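Local coordinates for protein synthesis inhibitor I (Hordeum vulgare, PDB 4FBC), which is a plant ribosome-inactivating protein that inhibits protein synthesis and holds adenosine monophosphate in a pocket of its fold, at residues A[22-25]-A[26-29]; A[159-162]-A[163-167]; A[219-222]-A[223-226]; A[239-243]-A[244-248]. The protein carries 3 engineered substitutions. All blocks are in the same frame, centred on the assembly; numbering follows the deposited sequence.

Interaction 1. Residues A[22-25]-A[26-29]; sequences QASS and ADYA
Ser24 and Asp27 meet where a loop turns into a helix, a worked example of N-capping. The capping bond comes first. Ser24 OG accepts from the backbone N of Asp27 at 3.1 Å, and the N-H points at it fairly straight, at 158°. With chi1 at 69°, OG is tucked between the residue's own N and carbonyl carbon, folded over the start of the helix, where the first amides have no preceding turn to supply carbonyls. The Asp27 side chain comes alongside: its CG lies 3.3 Å from Ser24 OG, although no direct bond joins the carboxylate to Ser24 N, so the reciprocal half of a capping box is missing.

Water takes that half over. One molecule accepts from Ser24 N at 2.8 Å and donates to Asp27 OD2 at 2.9 Å, closing by an indirect route what a capping box closes directly. Regular helix bonds follow at once, Tyr28 N to Ser24 O and Ala29 N to Ser25 O, both 3.0 Å. Apolar contact is slight: the methyl CB of Ala23 rests 4.1 Å from Asp27 CB.

Two side chains carry their polar ends away from the cap. Ser25 OG bonds to Ala188 O, and Tyr28, buried, sends its OH to Met173 O. The cap forms the surface start of helix 25-39, following strand 16-20 at the edge of the mixed sheet; Tyr28 packs on Val187 and Ala188 of helix 181-190, and its hydroxyl reaches helix 157-179.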
loop_
_atom_site.group_PDB
_atom_site.type_symbol
_atom_site.label_atom_id
_atom_site.label_comp_id
_atom_site.label_asym_id
_atom_site.label_seq_id
_atom_site.Cartn_x
_atom_site.Cartn_y
_atom_site.Cartn_z
ATOM N N GLN A 22 -4.590 -18.231 4.497
ATOM C CA GLN A 22 -5.766 -19.026 4.853
ATOM C C GLN A 22 -6.427 -18.539 6.149
ATOM O O GLN A 22 -7.422 -19.119 6.603
ATOM C CB GLN A 22 -5.422 -20.524 4.933
ATOM C CG GLN A 22 -5.050 -21.167 3.583
ATOM C CD GLN A 22 -6.188 -21.139 2.551
ATOM O OE1 GLN A 22 -7.359 -21.386 2.874
ATOM N NE2 GLN A 22 -5.841 -20.841 1.300
ATOM N N ALA A 23 -5.889 -17.467 6.734
ATOM C CA ALA A 23 -6.384 -16.963 8.025
ATOM C C ALA A 23 -7.721 -16.224 7.908
ATOM O O ALA A 23 -8.206 -15.956 6.808
ATOM C CB ALA A 23 -5.342 -16.083 8.704
ATOM N N SER A 24 -8.321 -15.909 9.055
ATOM C CA SER A 24 -9.661 -15.326 9.086
ATOM C C SER A 24 -9.683 -13.883 8.613
ATOM O O SER A 24 -8.644 -13.211 8.573
ATOM C CB SER A 24 -10.242 -15.369 10.501
ATOM O OG SER A 24 -9.537 -14.477 11.355
ATOM N N SER A 25 -10.883 -13.416 8.283
ATOM C CA SER A 25 -11.126 -12.025 7.915
ATOM C C SER A 25 -10.713 -11.093 9.045
ATOM O O SER A 25 -10.156 -10.019 8.803
ATOM C CB SER A 25 -12.609 -11.822 7.589
ATOM O OG SER A 25 -12.867 -10.494 7.185
ATOM N N ALA A 26 -10.981 -11.496 10.284
ATOM C CA ALA A 26 -10.594 -10.693 11.430
ATOM C C ALA A 26 -9.078 -10.537 11.506
ATOM O O ALA A 26 -8.577 -9.460 11.816
ATOM C CB ALA A 26 -11.124 -11.306 12.717
ATOM N N ASP A 27 -8.357 -11.625 11.255
ATOM C CA ASP A 27 -6.901 -11.586 11.277
ATOM C C ASP A 27 -6.346 -10.729 10.135
ATOM O O ASP A 27 -5.310 -10.075 10.292
ATOM C CB ASP A 27 -6.311 -13.002 11.212
ATOM C CG ASP A 27 -6.548 -13.798 12.489
ATOM O OD1 ASP A 27 -7.126 -13.239 13.441
ATOM O OD2 ASP A 27 -6.146 -14.980 12.529
ATOM N N TYR A 28 -7.031 -10.734 9.000
ATOM C CA TYR A 28 -6.624 -9.860 7.898
ATOM C C TYR A 28 -6.767 -8.392 8.296
ATOM O O TYR A 28 -5.861 -7.588 8.084
ATOM C CB TYR A 28 -7.420 -10.171 6.627
ATOM C CG TYR A 28 -7.189 -9.164 5.518
ATOM C CD1 TYR A 28 -6.080 -9.257 4.680
ATOM C CD2 TYR A 28 -8.076 -8.121 5.314
ATOM C CE1 TYR A 28 -5.875 -8.335 3.649
ATOM C CE2 TYR A 28 -7.883 -7.200 4.295
ATOM C CZ TYR A 28 -6.776 -7.307 3.478
ATOM O OH TYR A 28 -6.601 -6.383 2.471
ATOM N N ALA A 29 -7.901 -8.044 8.895
ATOM C CA ALA A 29 -8.134 -6.674 9.349
ATOM C C ALA A 29 -7.081 -6.257 10.368
ATOM O O ALA A 29 -6.580 -5.132 10.334
ATOM C CB ALA A 29 -9.537 -6.540 9.940
HETATM O O HOH W 1 -7.607 -17.200 11.485
#

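Interaction 2. Residues A[159-162]-A[163-167]; sequences KQQQ and AREAV
Gln161 and Glu165, one helical turn apart, join their side chains by an i to i+4 hydrogen bond, and the path of the glutamine shows how such a bond is reached. From CB, which points away from the following turn, the chain sets out with CG opposite the backbone N, then bends at chi2 (40°) and doubles back. CG comes to 3.8 Å from Glu165 OE2. At CD the amide divides. Its OE1 turns to the other neighbour and lies 3.8 Å from Arg164 CD, the amide and guanidinium planes being nearly parallel though the two chains cross at about a right angle. Its NE2 donates to Glu165 OE2 at 3.0 Å, with a nearly straight N-H at 169°.

The acceptor lies close to the plane of the amide, whereas the donor stands above the plane of the carboxylate, the two groups being turned 67° against each other. NE2 also rests on the aliphatic part of the glutamate, 3.3 Å from Glu165 CG. Beneath these side chains run the helix bonds, among them Arg164 N to Gln160 O at 2.8 Å and Glu165 N to Gln161 O at 3.1 Å. Gln160 takes a different course: its amide joins Arg149 through OE1 and Val113 O through NE2.

All this belongs to the early turns of helix 157-179. Ala166 and Val167 lean on helix 136-147 at Leu146, Ala163 and Arg164 lie against Phe115, and Glu165 belongs to the exposed side.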
loop_
_atom_site.group_PDB
_atom_site.type_symbol
_atom_site.label_atom_id
_atom_site.label_comp_id
_atom_site.label_asym_id
_atom_site.label_seq_id
_atom_site.Cartn_x
_atom_site.Cartn_y
_atom_site.Cartn_z
ATOM N N LYS A 159 4.196 -16.137 -18.888
ATOM C CA LYS A 159 4.700 -16.057 -17.519
ATOM C C LYS A 159 4.727 -14.611 -17.015
ATOM O O LYS A 159 4.379 -14.339 -15.862
ATOM C CB LYS A 159 6.091 -16.688 -17.407
ATOM C CG LYS A 159 6.104 -18.203 -17.591
ATOM C CD LYS A 159 7.394 -18.818 -17.040
ATOM C CE LYS A 159 7.500 -20.312 -17.357
ATOM N NZ LYS A 159 8.267 -20.575 -18.611
ATOM N N GLN A 160 5.142 -13.691 -17.884
ATOM C CA GLN A 160 5.155 -12.270 -17.541
ATOM C C GLN A 160 3.745 -11.770 -17.282
ATOM O O GLN A 160 3.518 -10.995 -16.353
ATOM C CB GLN A 160 5.800 -11.440 -18.656
ATOM C CG GLN A 160 7.299 -11.625 -18.788
ATOM C CD GLN A 160 8.069 -11.013 -17.633
ATOM O OE1 GLN A 160 8.626 -11.724 -16.798
ATOM N NE2 GLN A 160 8.112 -9.690 -17.588
ATOM N N GLN A 161 2.799 -12.207 -18.107
ATOM C CA GLN A 161 1.407 -11.823 -17.907
ATOM C C GLN A 161 0.897 -12.339 -16.560
ATOM O O GLN A 161 0.249 -11.602 -15.818
ATOM C CB GLN A 161 0.523 -12.309 -19.055
ATOM C CG GLN A 161 -0.869 -11.700 -19.049
ATOM C CD GLN A 161 -0.857 -10.217 -18.688
ATOM O OE1 GLN A 161 -0.097 -9.423 -19.255
ATOM N NE2 GLN A 161 -1.698 -9.840 -17.730
ATOM N N GLN A 162 1.208 -13.596 -16.245
ATOM C CA GLN A 162 0.905 -14.147 -14.922
ATOM C C GLN A 162 1.531 -13.310 -13.807
ATOM O O GLN A 162 0.876 -12.999 -12.807
ATOM C CB GLN A 162 1.391 -15.597 -14.797
ATOM C CG GLN A 162 1.375 -16.097 -13.346
ATOM C CD GLN A 162 1.844 -17.534 -13.185
ATOM O OE1 GLN A 162 1.030 -18.448 -13.046
ATOM N NE2 GLN A 162 3.159 -17.736 -13.177
ATOM N N ALA A 163 2.798 -12.943 -13.979
ATOM C CA ALA A 163 3.499 -12.166 -12.960
ATOM C C ALA A 163 2.898 -10.770 -12.789
ATOM O O ALA A 163 2.792 -10.282 -11.665
ATOM C CB ALA A 163 4.989 -12.074 -13.277
ATOM N N ARG A 164 2.521 -10.123 -13.895
ATOM C CA ARG A 164 1.853 -8.815 -13.820
ATOM C C ARG A 164 0.567 -8.876 -12.992
ATOM O O ARG A 164 0.336 -8.045 -12.106
ATOM C CB ARG A 164 1.511 -8.279 -15.216
ATOM C CG ARG A 164 2.661 -7.602 -15.964
ATOM C CD ARG A 164 2.166 -7.080 -17.309
ATOM N NE ARG A 164 3.090 -6.138 -17.940
ATOM C CZ ARG A 164 4.003 -6.485 -18.841
ATOM N NH1 ARG A 164 4.111 -7.752 -19.215
ATOM N NH2 ARG A 164 4.808 -5.565 -19.372
ATOM N N GLU A 165 -0.270 -9.862 -13.293
ATOM C CA GLU A 165 -1.546 -10.004 -12.608
ATOM C C GLU A 165 -1.327 -10.307 -11.129
ATOM O O GLU A 165 -2.063 -9.816 -10.271
ATOM C CB GLU A 165 -2.382 -11.094 -13.285
ATOM C CG GLU A 165 -2.669 -10.787 -14.752
ATOM C CD GLU A 165 -3.351 -11.930 -15.495
ATOM O OE1 GLU A 165 -3.442 -13.047 -14.937
ATOM O OE2 GLU A 165 -3.793 -11.704 -16.645
ATOM N N ALA A 166 -0.300 -11.101 -10.836
ATOM C CA ALA A 166 0.043 -11.423 -9.451
ATOM C C ALA A 166 0.464 -10.179 -8.661
ATOM O O ALA A 166 -0.014 -9.951 -7.550
ATOM C CB ALA A 166 1.127 -12.470 -9.396
ATOM N N VAL A 167 1.376 -9.385 -9.220
ATOM C CA VAL A 167 1.736 -8.113 -8.594
ATOM C C VAL A 167 0.533 -7.188 -8.381
ATOM O O VAL A 167 0.392 -6.577 -7.316
ATOM C CB VAL A 167 2.838 -7.386 -9.399
ATOM C CG1 VAL A 167 3.038 -5.955 -8.873
ATOM C CG2 VAL A 167 4.121 -8.172 -9.316
#

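Interaction 3. Residues A[219-222]-A[223-226]; sequences AALL and KTDV
With chi1 at 68°, Thr224 places OG1 between its own backbone N and carbonyl carbon, which carries the hydroxyl back to the carbonyl of Leu221, three residues earlier. The same rotation sets CG2 opposite the carbonyl carbon and lays that methyl 3.6 Å from Ala220 O. From the preceding turn, Leu221 CD1 comes to 3.8 Å from Thr224 OG1.

Leu221 O is gripped twice by one residue. Thr224 OG1 donates to it at 2.6 Å, a short bond lying in the carbonyl plane; Thr224 N donates as well, at 3.0 Å, but from well above that plane, with its N-H bent to 139°. The hydroxyl also has an outside partner, His47 NE2. Such a bond back to the carbonyl of the third residue before is a familiar way for threonine to satisfy its hydroxyl against a helix.

The backbone is meanwhile changing its pattern. Lys223 N still donates four residues back, to Ala219 O at 3.0 Å, whereas Thr224 N and Asp225 N both donate only three back, the latter to Leu222 O at 3.1 Å. A helix tightening toward its C-terminal end gives this sequence of bonds. The extended Lys223 chain leads away from the preceding turn, its CG passing 3.3 Å from Ala219 O.

This is the weakly bonded last turn of helix 214-225. Asp225 OD2 is bonded to Ser46 OG in the short strand 45-46, Leu221 packs against Ala248 and Ala251 of helix 248-254, and Leu222 touches His44.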
loop_
_atom_site.group_PDB
_atom_site.type_symbol
_atom_site.label_atom_id
_atom_site.label_comp_id
_atom_site.label_asym_id
_atom_site.label_seq_id
_atom_site.Cartn_x
_atom_site.Cartn_y
_atom_site.Cartn_z
ATOM N N ALA A 219 -4.451 15.133 0.667
ATOM C CA ALA A 219 -4.339 16.587 0.709
ATOM C C ALA A 219 -5.671 17.268 1.037
ATOM O O ALA A 219 -5.706 18.213 1.814
ATOM C CB ALA A 219 -3.770 17.115 -0.600
ATOM N N ALA A 220 -6.770 16.798 0.447
ATOM C CA ALA A 220 -8.083 17.366 0.741
ATOM C C ALA A 220 -8.458 17.325 2.226
ATOM O O ALA A 220 -9.047 18.270 2.757
ATOM C CB ALA A 220 -9.165 16.689 -0.107
ATOM N N LEU A 221 -8.145 16.224 2.903
ATOM C CA LEU A 221 -8.424 16.161 4.329
ATOM C C LEU A 221 -7.448 17.021 5.139
ATOM O O LEU A 221 -7.866 17.729 6.059
ATOM C CB LEU A 221 -8.425 14.712 4.830
ATOM C CG LEU A 221 -8.964 14.569 6.248
ATOM C CD1 LEU A 221 -10.420 15.048 6.334
ATOM C CD2 LEU A 221 -8.860 13.115 6.683
ATOM N N LEU A 222 -6.160 16.972 4.790
ATOM C CA LEU A 222 -5.149 17.777 5.492
ATOM C C LEU A 222 -5.466 19.273 5.486
ATOM O O LEU A 222 -5.192 19.984 6.458
ATOM C CB LEU A 222 -3.758 17.538 4.896
ATOM C CG LEU A 222 -3.155 16.160 5.199
ATOM C CD1 LEU A 222 -1.939 15.884 4.317
ATOM C CD2 LEU A 222 -2.781 16.072 6.669
ATOM N N LYS A 223 -6.033 19.752 4.384
ATOM C CA LYS A 223 -6.407 21.161 4.276
ATOM C C LYS A 223 -7.419 21.584 5.332
ATOM O O LYS A 223 -7.413 22.732 5.787
ATOM C CB LYS A 223 -6.932 21.466 2.868
ATOM C CG LYS A 223 -5.838 21.503 1.820
ATOM C CD LYS A 223 -6.387 21.747 0.434
ATOM C CE LYS A 223 -5.257 21.760 -0.587
ATOM N NZ LYS A 223 -5.759 22.002 -1.980
ATOM N N THR A 224 -8.280 20.663 5.746
ATOM C CA THR A 224 -9.302 21.001 6.733
ATOM C C THR A 224 -8.737 21.180 8.148
ATOM O O THR A 224 -9.400 21.747 9.028
ATOM C CB THR A 224 -10.470 19.969 6.738
ATOM O OG1 THR A 224 -9.996 18.707 7.222
ATOM C CG2 THR A 224 -11.054 19.806 5.334
ATOM N N ASP A 225 -7.509 20.713 8.363
ATOM C CA ASP A 225 -6.867 20.836 9.674
ATOM C C ASP A 225 -6.183 22.188 9.881
ATOM O O ASP A 225 -5.881 22.576 11.017
ATOM C CB ASP A 225 -5.833 19.728 9.874
ATOM C CG ASP A 225 -6.435 18.343 9.813
ATOM O OD1 ASP A 225 -7.625 18.180 10.186
ATOM O OD2 ASP A 225 -5.698 17.415 9.409
ATOM N N VAL A 226 -5.926 22.893 8.783
ATOM C CA VAL A 226 -5.232 24.178 8.848
ATOM C C VAL A 226 -6.084 25.179 9.621
ATOM O O VAL A 226 -7.208 25.480 9.217
ATOM C CB VAL A 226 -4.941 24.733 7.433
ATOM C CG1 VAL A 226 -4.300 26.110 7.526
ATOM C CG2 VAL A 226 -4.039 23.785 6.655
#

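Interaction 4. Residues A[239-243]-A[244-248]; sequences PIEKM and GVRTA
Gly244 and Val245 together face the single residue Ile240, forming a G1 beta bulge. Gly244 holds a positive phi (75°), which by itself favours glycine. Ile240 and Val245 make the one antiparallel hydrogen-bonded pair. Ile240 N donates to Val245 O at 2.8 Å, nearly along the C=O axis, and Val245 N returns a longer bond to Ile240 O at 3.3 Å, standing above the plane of that carbonyl.

Ile240 O has a second donor, Met243 N, which arrives on the opposite face of the carbonyl plane from Val245 N. The chain between Ile240 and Gly244 coils as a short 3-10 segment, 241-243, closed when Gly244 N donates to Glu241 O at 3.0 Å, again from above the carbonyl plane.

Side chains differ on the two sides. Val245 CG2 meets Met243 CB at 3.9 Å, an apolar contact on the inner side, where Leu217 of helix 214-225 touches both residues. On the exposed side Pro239 CG lies 3.7 Å from Arg246 O, and Glu241, bent at chi2 (56°), turns back to the extended Arg246. The model pairs these two charged groups as a salt bridge, but it places their atoms too close together, so the geometry of the pairing is doubtful.

A glycine of positive phi at the first bulge position, following a tight turn, is the hallmark of the G1 bulge; here the motif reverses the chain just before helix 248-254, which Thr247 N-caps.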
loop_
_atom_site.group_PDB
_atom_site.type_symbol
_atom_site.label_atom_id
_atom_site.label_comp_id
_atom_site.label_asym_id
_atom_site.label_seq_id
_atom_site.Cartn_x
_atom_site.Cartn_y
_atom_site.Cartn_z
ATOM N N PRO A 239 -15.383 18.494 -1.863
ATOM C CA PRO A 239 -15.846 17.164 -2.285
ATOM C C PRO A 239 -15.068 16.580 -3.455
ATOM O O PRO A 239 -14.600 17.300 -4.349
ATOM C CB PRO A 239 -17.292 17.417 -2.734
ATOM C CG PRO A 239 -17.715 18.637 -2.008
ATOM C CD PRO A 239 -16.473 19.486 -1.862
ATOM N N ILE A 240 -14.933 15.261 -3.446
ATOM C CA ILE A 240 -14.360 14.554 -4.580
ATOM C C ILE A 240 -15.420 13.534 -4.996
ATOM O O ILE A 240 -15.435 12.390 -4.527
ATOM C CB ILE A 240 -13.016 13.880 -4.218
ATOM C CG1 ILE A 240 -12.043 14.899 -3.615
ATOM C CG2 ILE A 240 -12.384 13.230 -5.441
ATOM C CD1 ILE A 240 -10.698 14.290 -3.212
ATOM N N GLU A 241 -16.324 13.980 -5.862
ATOM C CA GLU A 241 -17.520 13.216 -6.199
ATOM C C GLU A 241 -17.202 11.847 -6.785
ATOM O O GLU A 241 -17.913 10.865 -6.541
ATOM C CB GLU A 241 -18.380 14.016 -7.179
ATOM C CG GLU A 241 -19.855 13.783 -6.988
ATOM C CD GLU A 241 -20.290 14.082 -5.569
ATOM O OE1 GLU A 241 -19.957 15.179 -5.057
ATOM O OE2 GLU A 241 -20.954 13.212 -4.962
ATOM N N LYS A 242 -16.131 11.788 -7.564
ATOM C CA LYS A 242 -15.739 10.566 -8.246
ATOM C C LYS A 242 -15.339 9.467 -7.255
ATOM O O LYS A 242 -15.440 8.274 -7.559
ATOM C CB LYS A 242 -14.581 10.878 -9.195
ATOM C CG LYS A 242 -14.463 9.941 -10.375
ATOM C CD LYS A 242 -13.249 10.305 -11.228
ATOM C CE LYS A 242 -12.811 9.133 -12.094
ATOM N NZ LYS A 242 -11.651 9.486 -12.971
ATOM N N MET A 243 -14.867 9.879 -6.080
ATOM C CA MET A 243 -14.502 8.940 -5.018
ATOM C C MET A 243 -15.663 8.615 -4.086
ATOM O O MET A 243 -15.531 7.767 -3.188
ATOM C CB MET A 243 -13.372 9.525 -4.176
ATOM C CG MET A 243 -12.086 9.710 -4.931
ATOM S SD MET A 243 -10.854 10.339 -3.786
ATOM C CE MET A 243 -9.443 10.526 -4.875
ATOM N N GLY A 244 -16.786 9.303 -4.275
ATOM C CA GLY A 244 -17.936 9.146 -3.395
ATOM C C GLY A 244 -17.719 9.837 -2.055
ATOM O O GLY A 244 -18.422 9.564 -1.079
ATOM N N VAL A 245 -16.746 10.741 -2.017
ATOM C CA VAL A 245 -16.339 11.390 -0.776
ATOM C C VAL A 245 -16.696 12.861 -0.807
ATOM O O VAL A 245 -16.009 13.663 -1.443
ATOM C CB VAL A 245 -14.816 11.234 -0.557
ATOM C CG1 VAL A 245 -14.370 11.972 0.714
ATOM C CG2 VAL A 245 -14.445 9.772 -0.480
ATOM N N ARG A 246 -17.778 13.212 -0.122
ATOM C CA ARG A 246 -18.274 14.582 -0.148
ATOM C C ARG A 246 -17.937 15.383 1.103
ATOM O O ARG A 246 -17.957 16.609 1.073
ATOM C CB ARG A 246 -19.785 14.585 -0.340
ATOM C CG ARG A 246 -20.209 14.103 -1.698
ATOM C CD ARG A 246 -21.676 14.378 -1.887
ATOM N NE ARG A 246 -22.178 13.788 -3.118
ATOM C CZ ARG A 246 -23.467 13.601 -3.376
ATOM N NH1 ARG A 246 -24.383 13.954 -2.479
ATOM N NH2 ARG A 246 -23.840 13.055 -4.528
ATOM N N THR A 247 -17.647 14.698 2.208
ATOM C CA THR A 247 -17.390 15.393 3.469
ATOM C C THR A 247 -16.104 14.918 4.130
ATOM O O THR A 247 -15.570 13.861 3.785
ATOM C CB THR A 247 -18.526 15.174 4.491
ATOM O OG1 THR A 247 -18.542 13.795 4.891
ATOM C CG2 THR A 247 -19.886 15.568 3.903
ATOM N N ALA A 248 -15.622 15.702 5.087
ATOM C CA ALA A 248 -14.437 15.334 5.858
ATOM C C ALA A 248 -14.660 14.032 6.633
ATOM O O ALA A 248 -13.763 13.181 6.698
ATOM C CB ALA A 248 -14.047 16.459 6.810
#

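How the interactions relate
All four are local contacts, but each illustrates a different moment in the life of a helix or turn. Interaction 1, a surface contact, begins a helix; the other three are partly buried, interaction 2 continuing a helix, interaction 3 forming the last turn of one, and interaction 4 reversing the chain ahead of the next. Their chemistry follows: a water-assisted cap, an amide-carboxylate bond, a doubly gripped carbonyl and a glycine bulge. Interactions 3 and 4 alone touch, Leu221 CD1 lying 3.8 Å from Ala248 O: interaction 3 lies on helix 214-225 and packs on helix 248-254, while interaction 4 leads into helix 248-254 and packs on helix 214-225. Interactions 2 and 3 lie on opposite sides of the chain's centre.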